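Local coordinates for protein thioredoxin reductase (Streptomyces clavuligerus, PDB 4NTD) that is a flavin-dependent oxidoreductase that probably closes disulfide bonds in natural products such as holomycin, working with FAD and a redox-active pair of cysteines, at residues A45-A50 against S95-E100; T267-E272 against P290-V295. All coordinates share one frame; numbering follows the deposited sequence.

Contact 1: A45-A50 against S95-E100; sequences AALVLA and SGYGAE
L47 and A50, one turn apart on helix 40-51, pack against Y97 and A99 just past the end of helix 83-96. This sets the first helix of the Rossmann-type FAD-binding fold, which follows the glycine-rich turn after strand 31-36, against the turn that leads from helix 83-96 through a Schellman motif at G98 (phi 101°) into strand 100-103.

The apolar part has two centres. L47 runs out from the helix with CG anti to the backbone N (chi1 177°), which carries CD1 obliquely onto the Y97 ring, 3.6 Å from CE2 and 3.8 Å from CD2. A50 has only its methyl to offer: its CB meets Y97 CB at 3.7 Å and A99 CB at 4.3 Å, so it lodges beside the root of the tyrosine rather than its ring.

The polar part lies at the two ends of Y97. Its hydroxyl hydrogen-bonds to R51 and to D79 of the second subunit, while Y168 of that subunit stacks edge-to-face with the ring, tying this corner to the dimer interface. At the backbone end, one water donates to both carbonyls, 2.7 Å from A50 O and 2.8 Å from Y97 O.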
loop_
_atom_site.group_PDB
_atom_site.type_symbol
_atom_site.label_atom_id
_atom_site.label_comp_id
_atom_site.label_asym_id
_atom_site.label_seq_id
_atom_site.Cartn_x
_atom_site.Cartn_y
_atom_site.Cartn_z
ATOM N N ALA A 45 -8.046 5.743 3.689
ATOM C CA ALA A 45 -9.336 5.049 3.690
ATOM C C ALA A 45 -10.481 6.059 3.575
ATOM O O ALA A 45 -11.370 5.907 2.735
ATOM C CB ALA A 45 -9.495 4.199 4.944
ATOM N N ALA A 46 -10.442 7.095 4.409
ATOM C CA ALA A 46 -11.471 8.139 4.402
ATOM C C ALA A 46 -11.528 8.902 3.076
ATOM O O ALA A 46 -12.612 9.260 2.612
ATOM C CB ALA A 46 -11.249 9.111 5.554
ATOM N N LEU A 47 -10.364 9.147 2.476
ATOM C CA LEU A 47 -10.286 9.872 1.207
ATOM C C LEU A 47 -11.072 9.152 0.110
ATOM O O LEU A 47 -11.901 9.760 -0.571
ATOM C CB LEU A 47 -8.823 10.055 0.786
ATOM C CG LEU A 47 -8.543 10.731 -0.562
ATOM C CD1 LEU A 47 -9.239 12.079 -0.660
ATOM C CD2 LEU A 47 -7.045 10.884 -0.776
ATOM N N VAL A 48 -10.821 7.856 -0.043
ATOM C CA VAL A 48 -11.494 7.059 -1.072
ATOM C C VAL A 48 -12.989 6.910 -0.751
ATOM O O VAL A 48 -13.832 7.021 -1.645
ATOM C CB VAL A 48 -10.806 5.685 -1.252
ATOM C CG1 VAL A 48 -11.594 4.789 -2.200
ATOM C CG2 VAL A 48 -9.382 5.877 -1.766
ATOM N N LEU A 49 -13.315 6.685 0.520
ATOM C CA LEU A 49 -14.713 6.528 0.936
ATOM C C LEU A 49 -15.542 7.802 0.754
ATOM O O LEU A 49 -16.690 7.734 0.311
ATOM C CB LEU A 49 -14.800 6.049 2.388
ATOM C CG LEU A 49 -14.337 4.609 2.626
ATOM C CD1 LEU A 49 -14.099 4.361 4.108
ATOM C CD2 LEU A 49 -15.340 3.611 2.062
ATOM N N ALA A 50 -14.964 8.955 1.089
ATOM C CA ALA A 50 -15.648 10.241 0.905
ATOM C C ALA A 50 -15.843 10.555 -0.580
ATOM O O ALA A 50 -16.890 11.069 -0.977
ATOM C CB ALA A 50 -14.881 11.361 1.593
ATOM N N SER A 95 -11.465 16.477 4.372
ATOM C CA SER A 95 -12.530 17.387 4.802
ATOM C C SER A 95 -13.166 18.123 3.612
ATOM O O SER A 95 -14.356 18.437 3.638
ATOM C CB SER A 95 -12.015 18.382 5.848
ATOM O OG SER A 95 -11.065 19.268 5.293
ATOM N N GLY A 96 -12.377 18.371 2.566
ATOM C CA GLY A 96 -12.880 18.983 1.334
ATOM C C GLY A 96 -13.975 18.176 0.652
ATOM O O GLY A 96 -14.844 18.742 -0.017
ATOM N N TYR A 97 -13.933 16.855 0.821
ATOM C CA TYR A 97 -14.966 15.966 0.280
ATOM C C TYR A 97 -16.166 15.789 1.218
ATOM O O TYR A 97 -17.115 15.083 0.877
ATOM C CB TYR A 97 -14.364 14.600 -0.076
ATOM C CG TYR A 97 -13.476 14.640 -1.298
ATOM C CD1 TYR A 97 -14.020 14.818 -2.565
ATOM C CD2 TYR A 97 -12.096 14.499 -1.194
ATOM C CE1 TYR A 97 -13.218 14.861 -3.690
ATOM C CE2 TYR A 97 -11.285 14.538 -2.315
ATOM C CZ TYR A 97 -11.853 14.717 -3.564
ATOM O OH TYR A 97 -11.067 14.755 -4.692
ATOM N N GLY A 98 -16.125 16.422 2.390
ATOM C CA GLY A 98 -17.264 16.432 3.307
ATOM C C GLY A 98 -17.178 15.467 4.478
ATOM O O GLY A 98 -18.103 15.395 5.289
ATOM N N ALA A 99 -16.086 14.711 4.574
ATOM C CA ALA A 99 -15.865 13.864 5.744
ATOM C C ALA A 99 -15.640 14.756 6.959
ATOM O O ALA A 99 -15.110 15.860 6.835
ATOM C CB ALA A 99 -14.676 12.946 5.532
ATOM N N GLU A 100 -16.045 14.271 8.128
ATOM C CA GLU A 100 -15.991 15.064 9.351
ATOM C C GLU A 100 -14.968 14.507 10.334
ATOM O O GLU A 100 -14.812 13.294 10.454
ATOM C CB GLU A 100 -17.377 15.124 9.981
ATOM C CG GLU A 100 -18.373 15.881 9.119
ATOM C CD GLU A 100 -19.759 15.909 9.715
ATOM O OE1 GLU A 100 -20.456 14.875 9.646
ATOM O OE2 GLU A 100 -20.158 16.967 10.244
HETATM O O HOH W 1 -18.132 13.476 -1.215
#

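Contact 2: T267-E272 against P290-V295; sequences TALGCE and PGVWAV
Between L269 and C271, the two residues that touch V292, G270 N hydrogen-bonds back to T267 O (3.0 Å) and helps close off helix 264-269. G270 then turns the chain with a positive phi of 93°, completing a Schellman motif, and the side chains before and after it both start out toward the strand.

V292 receives them with one methyl each. Its CG1 stands anti to the backbone N (chi1 179°) and lies 4.3 Å from C271 SG; CG2, beside the backbone N, is 4.1 Å from L269 CD1. The leucine and valine side chains approach at a slant, touching through single branch ends. L266, a turn earlier on the helix, also packs on V292 and C271, and L269 reaches V109 of strand 106-112.

Both sides are hydrogen-bonded to the connecting chain, E272 N to S288 OG and V292 O to T287 OG1, while the backbones of G291 and W293 pair with V135 of strand 134-137 in the parallel sheet of the FAD domain. No hydrogen bond crosses directly between the segments, so the 98 Å² they bury is apolar contact, with the cysteine sulfur serving as apolar surface.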
loop_
_atom_site.group_PDB
_atom_site.type_symbol
_atom_site.label_atom_id
_atom_site.label_comp_id
_atom_site.label_asym_id
_atom_site.label_seq_id
_atom_site.Cartn_x
_atom_site.Cartn_y
_atom_site.Cartn_z
ATOM N N THR A 267 -10.127 -6.785 19.534
ATOM C CA THR A 267 -10.264 -7.923 20.444
ATOM C C THR A 267 -11.646 -7.944 21.107
ATOM O O THR A 267 -12.282 -8.997 21.185
ATOM C CB THR A 267 -9.164 -7.909 21.525
ATOM O OG1 THR A 267 -7.879 -7.974 20.894
ATOM C CG2 THR A 267 -9.312 -9.093 22.481
ATOM N N ALA A 268 -12.110 -6.781 21.563
ATOM C CA ALA A 268 -13.416 -6.669 22.224
ATOM C C ALA A 268 -14.583 -6.991 21.284
ATOM O O ALA A 268 -15.620 -7.487 21.726
ATOM C CB ALA A 268 -13.589 -5.282 22.826
ATOM N N LEU A 269 -14.406 -6.710 19.994
ATOM C CA LEU A 269 -15.402 -7.052 18.970
ATOM C C LEU A 269 -15.424 -8.547 18.630
ATOM O O LEU A 269 -16.353 -9.020 17.974
ATOM C CB LEU A 269 -15.158 -6.239 17.691
ATOM C CG LEU A 269 -15.648 -4.789 17.714
ATOM C CD1 LEU A 269 -14.954 -3.963 16.642
ATOM C CD2 LEU A 269 -17.160 -4.726 17.545
ATOM N N GLY A 270 -14.401 -9.280 19.067
ATOM C CA GLY A 270 -14.304 -10.716 18.816
ATOM C C GLY A 270 -13.521 -11.060 17.561
ATOM O O GLY A 270 -13.648 -12.167 17.037
ATOM N N CYS A 271 -12.707 -10.120 17.082
ATOM C CA CYS A 271 -11.875 -10.348 15.901
ATOM C C CYS A 271 -10.828 -11.416 16.203
ATOM O O CYS A 271 -10.142 -11.345 17.222
ATOM C CB CYS A 271 -11.176 -9.057 15.460
ATOM S SG CYS A 271 -12.282 -7.708 14.982
ATOM N N GLU A 272 -10.717 -12.403 15.319
ATOM C CA GLU A 272 -9.784 -13.511 15.511
ATOM C C GLU A 272 -8.338 -13.059 15.321
ATOM O O GLU A 272 -8.056 -12.184 14.503
ATOM C CB GLU A 272 -10.113 -14.658 14.549
ATOM C CG GLU A 272 -11.440 -15.339 14.854
ATOM C CD GLU A 272 -11.831 -16.393 13.832
ATOM O OE1 GLU A 272 -11.004 -16.729 12.958
ATOM O OE2 GLU A 272 -12.974 -16.892 13.907
ATOM N N PRO A 290 -17.829 -9.331 10.560
ATOM C CA PRO A 290 -18.388 -8.625 9.407
ATOM C C PRO A 290 -18.520 -7.118 9.636
ATOM O O PRO A 290 -18.962 -6.687 10.703
ATOM C CB PRO A 290 -19.763 -9.278 9.218
ATOM C CG PRO A 290 -19.639 -10.622 9.844
ATOM C CD PRO A 290 -18.683 -10.455 10.987
ATOM N N GLY A 291 -18.104 -6.337 8.644
ATOM C CA GLY A 291 -18.213 -4.884 8.691
ATOM C C GLY A 291 -17.055 -4.155 9.350
ATOM O O GLY A 291 -17.078 -2.926 9.439
ATOM N N VAL A 292 -16.043 -4.897 9.799
ATOM C CA VAL A 292 -14.909 -4.319 10.526
ATOM C C VAL A 292 -13.601 -4.543 9.765
ATOM O O VAL A 292 -13.150 -5.679 9.604
ATOM C CB VAL A 292 -14.790 -4.918 11.945
ATOM C CG1 VAL A 292 -13.591 -4.329 12.685
ATOM C CG2 VAL A 292 -16.072 -4.679 12.729
ATOM N N TRP A 293 -13.007 -3.444 9.299
ATOM C CA TRP A 293 -11.709 -3.462 8.625
ATOM C C TRP A 293 -10.622 -2.950 9.568
ATOM O O TRP A 293 -10.903 -2.175 10.485
ATOM C CB TRP A 293 -11.744 -2.592 7.359
ATOM C CG TRP A 293 -12.142 -3.326 6.105
ATOM C CD1 TRP A 293 -11.306 -3.778 5.128
ATOM C CD2 TRP A 293 -13.469 -3.684 5.693
ATOM N NE1 TRP A 293 -12.024 -4.397 4.134
ATOM C CE2 TRP A 293 -13.354 -4.355 4.455
ATOM C CE3 TRP A 293 -14.742 -3.503 6.247
ATOM C CZ2 TRP A 293 -14.463 -4.846 3.764
ATOM C CZ3 TRP A 293 -15.845 -3.995 5.558
ATOM C CH2 TRP A 293 -15.696 -4.658 4.331
ATOM N N ALA A 294 -9.387 -3.386 9.334
ATOM C CA ALA A 294 -8.227 -2.912 10.091
ATOM C C ALA A 294 -7.053 -2.689 9.143
ATOM O O ALA A 294 -6.759 -3.551 8.316
ATOM C CB ALA A 294 -7.852 -3.912 11.171
ATOM N N VAL A 295 -6.393 -1.535 9.258
ATOM C CA VAL A 295 -5.288 -1.174 8.361
ATOM C C VAL A 295 -4.133 -0.500 9.094
ATOM O O VAL A 295 -4.330 0.153 10.119
ATOM C CB VAL A 295 -5.748 -0.237 7.217
ATOM C CG1 VAL A 295 -6.870 -0.873 6.411
ATOM C CG2 VAL A 295 -6.181 1.121 7.752
#

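Contacts 1 and 2 sit toward the two borders of one five-stranded parallel sheet, in the order 100-103, 56-60, 31-36, 134-137, 292-294. Their centres lie 22 Å apart, and although the nearest atoms come to about 5 Å, they do not touch. Helix 305-338 spans both: its L319 packs on L49 of segment 45-50 and on W293 of segment 290-295, neither of which takes part in the contacts themselves. Neither contact lies at the cofactor. The side chain of L47 is about 13 Å from the bound FAD and that of L269 about 11 Å. The second subunit reaches contact 1, whereas no other chain of the assembly touches the segments of contact 2.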